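Intradiol ring-cleavage Dioxygenase (Tetranychus urticae, PDB 5VG2) probably cleaves catechol-type aromatic rings between the two hydroxyl-bearing carbons, using a bound ferric iron and incorporating both atoms of molecular oxygen. Local coordinates at residues 32-37 against 91-96. Numbering follows the deposited sequence.
Sequences VEDRIG and RRFLRG
Two beta turns meet here, a type II' turn from Val32 to Arg35 ahead of strand 39-48 and a type II turn from Arg92 to Arg95 leading into strand 95-99, and Arg91, just ahead of the second turn, joins Glu33, Asp34 and Arg35 of the first in a salt-bridge network. Arg91 grips Asp34 end-on: Arg91 NH1 reaches Asp34 OD1 at 2.8 Å and Arg91 NH2 reaches Asp34 OD2 at 2.9 Å. Both acceptors lie close to the guanidinium plane, yet the nitrogens approach from above the carboxylate plane, so the pairing is not a flat bidentate one. NH1 of Arg91 also donates to Glu33 OE1 over 2.8 Å, nearly straight at 167°, with the two flat groups almost coplanar. A water accepts from Arg91 NE and Arg92 N and donates to the same OE1, tying Glu33 to the backbone of the second turn; the other oxygen, OE2, forms a salt bridge with Arg28.

Beside this network, the Arg35 guanidinium stacks on one face of Phe93, planes 7° apart, with Arg35 CZ 4.0 Å from the ring centroid in cation-pi geometry. Bends at chi2 and chi3 fold the Arg35 side chain over the ring, bringing Arg35 CD to 3.7 Å from the Phe93 centroid, a CH-pi contact. Leu94 CD1 extends the apolar contact to Arg35 CG at 3.7 Å. Phe93 itself lies near the iron ligand Tyr71.

Asp34 OD2 is shared by Arg91 NH2 and, weakly, Arg35 NH2, which probably lets the two guanidinium groups sit 4.0 Å apart, NH2 to NH2.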
loop_
_atom_site.group_PDB
_atom_site.type_symbol
_atom_site.label_atom_id
_atom_site.label_comp_id
_atom_site.label_asym_id
_atom_site.label_seq_id
_atom_site.Cartn_x
_atom_site.Cartn_y
_atom_site.Cartn_z
ATOM N N VAL A 32 10.934 5.312 -4.424
ATOM C CA VAL A 32 10.741 6.711 -4.095
ATOM C C VAL A 32 10.899 7.633 -5.272
ATOM O O VAL A 32 10.192 8.586 -5.373
ATOM C CB VAL A 32 11.751 7.080 -2.971
ATOM C CG1 VAL A 32 11.866 8.588 -2.694
ATOM C CG2 VAL A 32 11.398 6.290 -1.708
ATOM N N GLU A 33 11.857 7.367 -6.136
ATOM C CA GLU A 33 12.207 8.252 -7.261
ATOM C C GLU A 33 12.503 9.710 -6.817
ATOM O O GLU A 33 13.337 9.960 -5.961
ATOM C CB GLU A 33 11.183 8.099 -8.431
ATOM C CG GLU A 33 11.136 6.690 -9.034
ATOM C CD GLU A 33 10.359 6.583 -10.377
ATOM O OE1 GLU A 33 10.088 7.623 -11.064
ATOM O OE2 GLU A 33 10.027 5.428 -10.753
ATOM N N ASP A 34 11.843 10.677 -7.432
ATOM C CA ASP A 34 12.058 12.111 -7.153
ATOM C C ASP A 34 11.106 12.612 -6.119
ATOM O O ASP A 34 11.075 13.757 -5.882
ATOM C CB ASP A 34 11.863 12.954 -8.414
ATOM C CG ASP A 34 10.477 12.762 -9.035
ATOM O OD1 ASP A 34 9.845 11.698 -8.802
ATOM O OD2 ASP A 34 9.986 13.617 -9.821
ATOM N N ARG A 35 10.342 11.754 -5.487
ATOM C CA ARG A 35 9.342 12.187 -4.513
ATOM C C ARG A 35 9.953 12.581 -3.161
ATOM O O ARG A 35 11.052 12.136 -2.798
ATOM C CB ARG A 35 8.354 11.039 -4.320
ATOM C CG ARG A 35 7.252 10.945 -5.360
ATOM C CD ARG A 35 7.518 11.755 -6.622
ATOM N NE ARG A 35 6.471 12.702 -6.842
ATOM C CZ ARG A 35 6.475 13.661 -7.768
ATOM N NH1 ARG A 35 5.427 14.403 -7.890
ATOM N NH2 ARG A 35 7.476 13.837 -8.614
ATOM N N ILE A 36 9.198 13.406 -2.432
ATOM C CA ILE A 36 9.615 14.044 -1.193
ATOM C C ILE A 36 8.733 13.505 -0.078
ATOM O O ILE A 36 7.537 13.415 -0.252
ATOM C CB ILE A 36 9.381 15.542 -1.250
ATOM C CG1 ILE A 36 10.119 16.170 -2.432
ATOM C CG2 ILE A 36 9.833 16.227 0.029
ATOM C CD1 ILE A 36 11.619 15.956 -2.450
ATOM N N GLY A 37 9.313 13.216 1.085
ATOM C CA GLY A 37 8.521 12.749 2.209
ATOM C C GLY A 37 9.390 12.175 3.299
ATOM O O GLY A 37 10.586 12.389 3.296
ATOM N N ARG A 91 5.099 8.509 -15.829
ATOM C CA ARG A 91 5.797 8.394 -14.531
ATOM C C ARG A 91 5.342 7.148 -13.761
ATOM O O ARG A 91 4.201 6.707 -13.909
ATOM C CB ARG A 91 5.638 9.652 -13.668
ATOM C CG ARG A 91 6.258 10.881 -14.268
ATOM C CD ARG A 91 7.787 10.868 -14.434
ATOM N NE ARG A 91 8.491 10.316 -13.292
ATOM C CZ ARG A 91 8.913 10.989 -12.208
ATOM N NH1 ARG A 91 9.535 10.332 -11.228
ATOM N NH2 ARG A 91 8.746 12.298 -12.091
ATOM N N ARG A 92 6.233 6.584 -12.958
ATOM C CA ARG A 92 5.896 5.406 -12.157
ATOM C C ARG A 92 6.443 5.432 -10.720
ATOM O O ARG A 92 6.693 4.385 -10.089
ATOM C CB ARG A 92 6.396 4.164 -12.852
ATOM C CG ARG A 92 5.762 3.931 -14.223
ATOM C CD ARG A 92 4.291 3.592 -14.107
ATOM N NE ARG A 92 3.736 3.278 -15.398
ATOM C CZ ARG A 92 3.163 4.123 -16.254
ATOM N NH1 ARG A 92 3.029 5.417 -15.997
ATOM N NH2 ARG A 92 2.676 3.627 -17.399
ATOM N N PHE A 93 6.625 6.626 -10.207
ATOM C CA PHE A 93 7.066 6.754 -8.854
ATOM C C PHE A 93 6.064 6.139 -7.913
ATOM O O PHE A 93 4.821 6.078 -8.178
ATOM C CB PHE A 93 7.342 8.214 -8.448
ATOM C CG PHE A 93 6.182 9.144 -8.645
ATOM C CD1 PHE A 93 5.131 9.160 -7.745
ATOM C CD2 PHE A 93 6.148 10.011 -9.735
ATOM C CE1 PHE A 93 4.055 10.009 -7.932
ATOM C CE2 PHE A 93 5.094 10.872 -9.923
ATOM C CZ PHE A 93 4.045 10.882 -9.016
ATOM N N LEU A 94 6.640 5.652 -6.817
ATOM C CA LEU A 94 5.923 5.047 -5.718
ATOM C C LEU A 94 5.090 3.864 -6.158
ATOM O O LEU A 94 4.032 3.604 -5.651
ATOM C CB LEU A 94 5.101 6.094 -4.954
ATOM C CG LEU A 94 5.917 7.189 -4.303
ATOM C CD1 LEU A 94 5.055 8.388 -3.898
ATOM C CD2 LEU A 94 6.684 6.660 -3.083
ATOM N N ARG A 95 5.682 3.077 -7.050
ATOM C CA ARG A 95 5.180 1.801 -7.513
ATOM C C ARG A 95 6.351 0.848 -7.542
ATOM O O ARG A 95 7.452 1.223 -7.935
ATOM C CB ARG A 95 4.614 1.930 -8.912
ATOM C CG ARG A 95 3.479 2.921 -9.023
ATOM C CD ARG A 95 2.931 2.923 -10.471
ATOM N NE ARG A 95 1.807 3.840 -10.496
ATOM C CZ ARG A 95 0.558 3.533 -10.175
ATOM N NH1 ARG A 95 0.184 2.287 -9.874
ATOM N NH2 ARG A 95 -0.352 4.488 -10.211
ATOM N N GLY A 96 6.124 -0.399 -7.155
ATOM C CA GLY A 96 7.157 -1.421 -7.305
ATOM C C GLY A 96 6.622 -2.808 -7.016
ATOM O O GLY A 96 5.496 -2.972 -6.557
HETATM O O HOH W 1 8.891 7.372 -13.211
#